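Local coordinates for protein glycosyl hydrolase family 26 (PDB 4ZXO) that hydrolyses beta-mannan as a family GH26 beta-mannanase of Bacteroides ovatus, where it probably cleaves the mannan backbone during galactomannan breakdown, at residues S279-T283 and G284-P288; A313-P316 and G317-S320; D323-K326 and F327-P331. All blocks are in the same frame, centred on the assembly; numbering follows the deposited sequence.

Contact 1: residues S279-T283 and G284-P288; sequences SLWWT and GTLLP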
# COMPACT_ATOMS: atom_id res chain seq x y z
N SER A 279 2.67 -25.20 -1.29
CA SER A 279 2.42 -25.22 -2.72
C SER A 279 0.94 -24.87 -3.04
O SER A 279 0.60 -24.56 -4.23
CB SER A 279 2.79 -26.57 -3.28
OG SER A 279 1.90 -27.57 -2.84
N LEU A 280 0.08 -24.90 -2.02
CA LEU A 280 -1.36 -24.61 -2.19
C LEU A 280 -1.76 -23.37 -1.41
O LEU A 280 -2.92 -23.24 -1.02
CB LEU A 280 -2.22 -25.78 -1.72
CG LEU A 280 -2.02 -27.09 -2.50
CD1 LEU A 280 -2.87 -28.18 -1.92
CD2 LEU A 280 -2.40 -26.87 -3.95
N TRP A 281 -0.81 -22.47 -1.17
CA TRP A 281 -1.13 -21.33 -0.28
C TRP A 281 -2.24 -20.45 -0.82
O TRP A 281 -3.10 -20.00 -0.06
CB TRP A 281 0.09 -20.44 -0.02
CG TRP A 281 -0.15 -19.44 1.07
CD1 TRP A 281 -0.25 -19.72 2.40
CD2 TRP A 281 -0.30 -18.04 0.94
NE1 TRP A 281 -0.48 -18.58 3.11
CE2 TRP A 281 -0.52 -17.52 2.23
CE3 TRP A 281 -0.32 -17.16 -0.16
CZ2 TRP A 281 -0.73 -16.16 2.48
CZ3 TRP A 281 -0.51 -15.76 0.09
CH2 TRP A 281 -0.70 -15.29 1.42
N TRP A 282 -2.21 -20.20 -2.12
CA TRP A 282 -3.11 -19.20 -2.73
C TRP A 282 -4.58 -19.63 -2.67
O TRP A 282 -5.43 -18.86 -2.22
CB TRP A 282 -2.69 -18.95 -4.19
CG TRP A 282 -1.28 -18.50 -4.26
CD1 TRP A 282 -0.17 -19.27 -4.53
CD2 TRP A 282 -0.79 -17.20 -3.94
NE1 TRP A 282 0.98 -18.51 -4.40
CE2 TRP A 282 0.62 -17.22 -4.08
CE3 TRP A 282 -1.42 -16.00 -3.61
CZ2 TRP A 282 1.42 -16.11 -3.82
CZ3 TRP A 282 -0.63 -14.88 -3.38
CH2 TRP A 282 0.79 -14.96 -3.49
N THR A 283 -4.88 -20.86 -3.13
CA THR A 283 -6.27 -21.33 -3.08
C THR A 283 -6.61 -22.01 -1.80
O THR A 283 -7.79 -22.11 -1.44
CB THR A 283 -6.63 -22.32 -4.22
OG1 THR A 283 -5.83 -23.53 -4.11
CG2 THR A 283 -6.38 -21.65 -5.56
N GLY A 284 -5.61 -22.48 -1.09
CA GLY A 284 -5.90 -23.25 0.10
C GLY A 284 -5.90 -22.48 1.39
O GLY A 284 -6.47 -22.92 2.37
N THR A 285 -5.23 -21.34 1.40
CA THR A 285 -5.18 -20.49 2.61
C THR A 285 -5.69 -19.08 2.33
O THR A 285 -6.63 -18.63 2.97
CB THR A 285 -3.76 -20.43 3.17
OG1 THR A 285 -3.37 -21.76 3.53
CG2 THR A 285 -3.69 -19.61 4.43
N LEU A 286 -5.09 -18.37 1.38
CA LEU A 286 -5.46 -16.96 1.21
C LEU A 286 -6.90 -16.76 0.68
O LEU A 286 -7.71 -16.00 1.26
CB LEU A 286 -4.48 -16.30 0.25
CG LEU A 286 -4.74 -14.81 0.02
CD1 LEU A 286 -4.56 -13.92 1.24
CD2 LEU A 286 -3.88 -14.22 -1.11
N LEU A 287 -7.21 -17.40 -0.44
CA LEU A 287 -8.52 -17.15 -1.09
C LEU A 287 -9.70 -17.49 -0.20
O LEU A 287 -10.63 -16.69 -0.11
CB LEU A 287 -8.59 -17.93 -2.40
CG LEU A 287 -9.84 -17.63 -3.25
CD1 LEU A 287 -10.01 -16.13 -3.61
CD2 LEU A 287 -9.84 -18.46 -4.54
N PRO A 288 -9.66 -18.62 0.52
CA PRO A 288 -10.87 -18.88 1.34
C PRO A 288 -11.10 -17.87 2.43
O PRO A 288 -12.25 -17.69 2.83
CB PRO A 288 -10.60 -20.25 1.97
CG PRO A 288 -9.63 -20.93 1.00
CD PRO A 288 -8.74 -19.78 0.46
O HOH W 1 -2.76 -23.77 1.83
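W281 and W282 meet T285 and L286 in a local contact across the first turns of helix 281-290. This helix links strand 266-271 to strand 295-300 in a beta-alpha-beta unit of the TIM barrel. The backbone opens into a wider pi-type turn at 284-286. W281 O therefore accepts two N-H groups. L286 N lies nearly along the C=O axis, 2.9 Å from W281 O. T285 N sits above the carbonyl plane, 45° out of it. L287 N continues the wider spacing with a bond to W282 O.

The indole of W281 is the main side-chain surface. L286 CB lies over its six-membered ring, 4.1 Å from the centroid, in a CH-pi contact. With chi1 at -179° the L286 chain leaves its backbone N on the far side of the CA-CB bond, and CD2 then reaches both tryptophans. CD2 comes 3.9 Å from W281 CZ3 and as close to W282 CE3. T285 CG2 approaches W281 NE1 obliquely at 3.6 Å, with the two side chains crossing at about a right angle. W281 CE3 in turn stands 3.7 Å above the W282 ring plane, over its centre. Replacing W281 by an alanine would probably open a gap beneath L286 CB and leave Q238 OE1 without the indole N-H that it accepts.

At the start of the helix, the N-cap residue L280 accepts G284 N at its O atom, 2.8 Å away. A water bridges L280 O, weakly, to T285 OG1. R241 donates to T285 OG1 and to G284 O. Further on, P288 CD packs 3.2 Å from T283 O. The proline has no N-H to offer, which implies that the regular bonding breaks here and agrees with the kink in the helix.

Contact 2: residues A313-P316 and G317-S320; sequences APYP and GQVS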
# COMPACT_ATOMS: atom_id res chain seq x y z
N ALA A 313 5.39 -13.16 -3.98
CA ALA A 313 4.65 -13.63 -5.18
C ALA A 313 5.43 -14.77 -5.78
O ALA A 313 6.63 -14.86 -5.56
CB ALA A 313 4.48 -12.47 -6.20
N PRO A 314 4.76 -15.67 -6.51
CA PRO A 314 5.55 -16.70 -7.14
C PRO A 314 6.39 -16.16 -8.29
O PRO A 314 6.27 -14.99 -8.70
CB PRO A 314 4.50 -17.69 -7.66
CG PRO A 314 3.30 -16.89 -7.90
CD PRO A 314 3.33 -15.74 -6.90
N TYR A 315 7.20 -17.06 -8.85
CA TYR A 315 7.93 -16.81 -10.08
C TYR A 315 7.96 -18.15 -10.79
O TYR A 315 7.65 -19.17 -10.16
CB TYR A 315 9.34 -16.29 -9.79
CG TYR A 315 10.14 -17.12 -8.83
CD1 TYR A 315 10.90 -18.21 -9.28
CD2 TYR A 315 10.14 -16.84 -7.49
CE1 TYR A 315 11.62 -18.96 -8.40
CE2 TYR A 315 10.88 -17.58 -6.60
CZ TYR A 315 11.61 -18.63 -7.06
OH TYR A 315 12.36 -19.35 -6.15
N PRO A 316 8.37 -18.18 -12.06
CA PRO A 316 8.32 -19.47 -12.75
C PRO A 316 9.13 -20.61 -12.09
O PRO A 316 10.32 -20.46 -11.76
CB PRO A 316 8.89 -19.11 -14.14
CG PRO A 316 8.43 -17.68 -14.34
CD PRO A 316 8.66 -17.06 -12.98
N GLY A 317 8.47 -21.75 -11.85
CA GLY A 317 9.15 -22.88 -11.22
C GLY A 317 8.99 -22.90 -9.71
O GLY A 317 9.27 -23.90 -9.06
N GLN A 318 8.52 -21.80 -9.13
CA GLN A 318 8.37 -21.74 -7.68
C GLN A 318 7.27 -22.71 -7.28
O GLN A 318 6.31 -22.89 -8.05
CB GLN A 318 8.07 -20.30 -7.23
CG GLN A 318 8.39 -20.01 -5.74
CD GLN A 318 7.25 -20.40 -4.81
OE1 GLN A 318 6.07 -20.39 -5.23
NE2 GLN A 318 7.56 -20.72 -3.52
N VAL A 319 7.39 -23.34 -6.10
CA VAL A 319 6.49 -24.45 -5.76
C VAL A 319 5.03 -24.08 -5.72
O VAL A 319 4.19 -24.95 -5.98
CB VAL A 319 6.87 -25.14 -4.42
CG1 VAL A 319 8.28 -25.80 -4.51
CG2 VAL A 319 6.75 -24.22 -3.22
N SER A 320 4.70 -22.80 -5.48
CA SER A 320 3.29 -22.41 -5.42
C SER A 320 2.78 -21.85 -6.73
O SER A 320 1.64 -21.43 -6.80
CB SER A 320 3.02 -21.37 -4.31
OG SER A 320 3.47 -20.04 -4.66
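Q318 lays its aliphatic part over the ring of Y315, three residues earlier. Q318 CB stands 3.8 Å from the ring centroid, only 4° off the ring normal, in a CH-pi contact. Q318 CG follows over the same ring, 3.6 Å from Y315 CE2. The side chains cross at about a right angle, and the amide plane is turned 62° from the ring. The ring also meets Y311 edge-to-face.

Between these two residues the chain makes a type II beta turn, from Y315 to Q318, in the loop that leads from strand 295-300 to helix 321-328. Q318 N closes it by bonding to Y315 O at 3.0 Å. P316 takes the second position. G317 takes the third with a positive phi, where a side chain would be jammed against the carbonyl of P316. Y315 N is buried beside the turn and has no partner in the model.

The amide of Q318 is held at both ends. A bend at chi2 (-85°) swings it away from the tyrosine and back toward S320. There Q318 OE1 accepts S320 OG at 2.7 Å and S320 N at 2.8 Å. The hydroxyl donor is tilted from the carbonyl plane, whereas the N-H comes from well above it. Q318 NE2 bonds to I276 O and Y311 OH, which fixes the rotation of the amide. P314 CB packs 3.9 Å from S320 OG, beside this pair of hydrogen bonds.

Contact 3: residues D323-K326 and F327-P331; sequences DFVK and FSRSP. With K (potassium ion), chain B.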
# COMPACT_ATOMS: atom_id res chain seq x y z
N ASP A 323 -0.52 -23.20 -8.37
CA ASP A 323 -1.69 -22.87 -7.56
C ASP A 323 -2.01 -21.37 -7.67
O ASP A 323 -3.18 -20.98 -7.60
CB ASP A 323 -1.45 -23.24 -6.09
CG ASP A 323 -2.69 -23.03 -5.24
OD1 ASP A 323 -3.68 -23.73 -5.49
OD2 ASP A 323 -2.64 -22.19 -4.31
N PHE A 324 -0.99 -20.52 -7.80
CA PHE A 324 -1.22 -19.11 -8.05
C PHE A 324 -1.98 -18.92 -9.37
O PHE A 324 -2.85 -18.05 -9.48
CB PHE A 324 0.10 -18.35 -8.10
CG PHE A 324 -0.08 -16.88 -8.33
CD1 PHE A 324 -0.52 -16.05 -7.30
CD2 PHE A 324 0.13 -16.34 -9.58
CE1 PHE A 324 -0.69 -14.69 -7.51
CE2 PHE A 324 -0.08 -14.96 -9.82
CZ PHE A 324 -0.46 -14.14 -8.75
N VAL A 325 -1.63 -19.71 -10.39
CA VAL A 325 -2.38 -19.62 -11.65
C VAL A 325 -3.87 -19.92 -11.39
O VAL A 325 -4.73 -19.19 -11.85
CB VAL A 325 -1.84 -20.55 -12.73
CG1 VAL A 325 -2.80 -20.55 -13.97
CG2 VAL A 325 -0.43 -20.06 -13.18
N LYS A 326 -4.16 -20.99 -10.63
CA LYS A 326 -5.53 -21.34 -10.32
C LYS A 326 -6.24 -20.21 -9.53
O LYS A 326 -7.40 -19.86 -9.79
CB LYS A 326 -5.55 -22.65 -9.53
CG LYS A 326 -6.91 -23.14 -9.08
CD LYS A 326 -6.81 -24.58 -8.50
CE LYS A 326 -7.83 -24.91 -7.40
NZ LYS A 326 -9.21 -24.58 -7.84
N PHE A 327 -5.53 -19.67 -8.55
CA PHE A 327 -6.02 -18.51 -7.79
C PHE A 327 -6.36 -17.34 -8.69
O PHE A 327 -7.39 -16.68 -8.54
CB PHE A 327 -4.93 -18.15 -6.79
CG PHE A 327 -5.05 -16.80 -6.11
CD1 PHE A 327 -5.82 -16.65 -4.94
CD2 PHE A 327 -4.38 -15.70 -6.63
CE1 PHE A 327 -5.86 -15.41 -4.27
CE2 PHE A 327 -4.46 -14.44 -5.99
CZ PHE A 327 -5.20 -14.30 -4.80
N SER A 328 -5.48 -17.09 -9.66
CA SER A 328 -5.65 -15.95 -10.55
C SER A 328 -6.89 -16.11 -11.40
O SER A 328 -7.45 -15.12 -11.79
CB SER A 328 -4.43 -15.72 -11.44
OG SER A 328 -4.35 -16.66 -12.51
N ARG A 329 -7.31 -17.34 -11.62
CA ARG A 329 -8.47 -17.59 -12.43
C ARG A 329 -9.79 -17.45 -11.65
O ARG A 329 -10.86 -17.56 -12.25
CB ARG A 329 -8.31 -18.99 -13.04
CG ARG A 329 -7.23 -19.00 -14.08
CD ARG A 329 -6.93 -20.33 -14.65
NE ARG A 329 -5.92 -20.18 -15.69
CZ ARG A 329 -5.18 -21.18 -16.16
NH1 ARG A 329 -5.39 -22.40 -15.71
NH2 ARG A 329 -4.26 -20.96 -17.10
N SER A 330 -9.73 -17.24 -10.34
CA SER A 330 -10.94 -17.01 -9.56
C SER A 330 -11.62 -15.76 -10.08
O SER A 330 -10.95 -14.75 -10.35
CB SER A 330 -10.60 -16.80 -8.08
OG SER A 330 -11.78 -16.32 -7.43
N PRO A 331 -12.95 -15.79 -10.19
CA PRO A 331 -13.59 -14.59 -10.73
C PRO A 331 -13.53 -13.46 -9.68
O PRO A 331 -13.77 -12.28 -9.97
CB PRO A 331 -15.04 -15.06 -11.03
CG PRO A 331 -15.24 -16.33 -10.25
CD PRO A 331 -13.87 -16.92 -9.94
K K B . -9.42 -13.52 -12.18
O HOH W 2 -10.97 -14.98 -13.70
O HOH W 3 -10.21 -13.04 -15.16
O HOH W 4 -7.96 -12.49 -13.86
O HOH W 5 -11.43 -12.12 -13.39
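V325 O is gripped by S328 OG at 2.6 Å, and R329 N adds a weak bond to the same oxygen. The hydroxyl of S328 turns back over its own helix, with OG set between the backbone N and the carbonyl carbon (chi1 76°). R329 N also makes a weak bond to K326 O, so its N-H is shared between two carbonyls. The earlier turns of helix 321-328 are regular. F327 N bonds to D323 O at 2.9 Å, and S328 N bonds to F324 O at 2.8 Å.

On the outer side, R329 runs alongside V325, pointing the same way. Its chain is extended from CG to NE. This places the guanidinium with one face on V325 CG1, which lies 3.3 Å from R329 CZ. R329 also touches a crystal neighbour, so its position may owe something to the lattice. On the inner side, the rings of F324 and F327 meet obliquely, F324 CE1 lying 3.9 Å from F327 CD2. W282 of helix 281-290 touches both rings, and L286 packs on F327.

After these turns the chain curls round a potassium ion. S328 O binds the potassium at 2.6 Å and S330 O binds it at 2.7 Å. I333 O and four waters complete the site. The protein ligands are all backbone carbonyls, with no carboxylate among them. The dipoles of these peptide groups would probably favour a cation here, and the ion in turn is likely to help hold the segment 328-333 in its curve.

The three contacts lie on the same side of the chain's centre and follow one another in series along it. Contacts 1 and 3 are the closest pair, with centres about 10 Å apart. Their two helices are joined by T283 OG1 and D323 OD1, probably hydrogen-bonded at 2.6 Å. Contact 2 precedes the second helix and is tied to contact 1 by W282 NE1 and S320 OG, 2.9 Å apart. It meets contact 3 where P314 CG packs 3.4 Å from F324 CG. Contact 3 holds two of the three potassium-binding residues. The side chain of L287 in contact 1 is about 9 Å from the ion, and that of P314 in contact 2 is about 14 Å away.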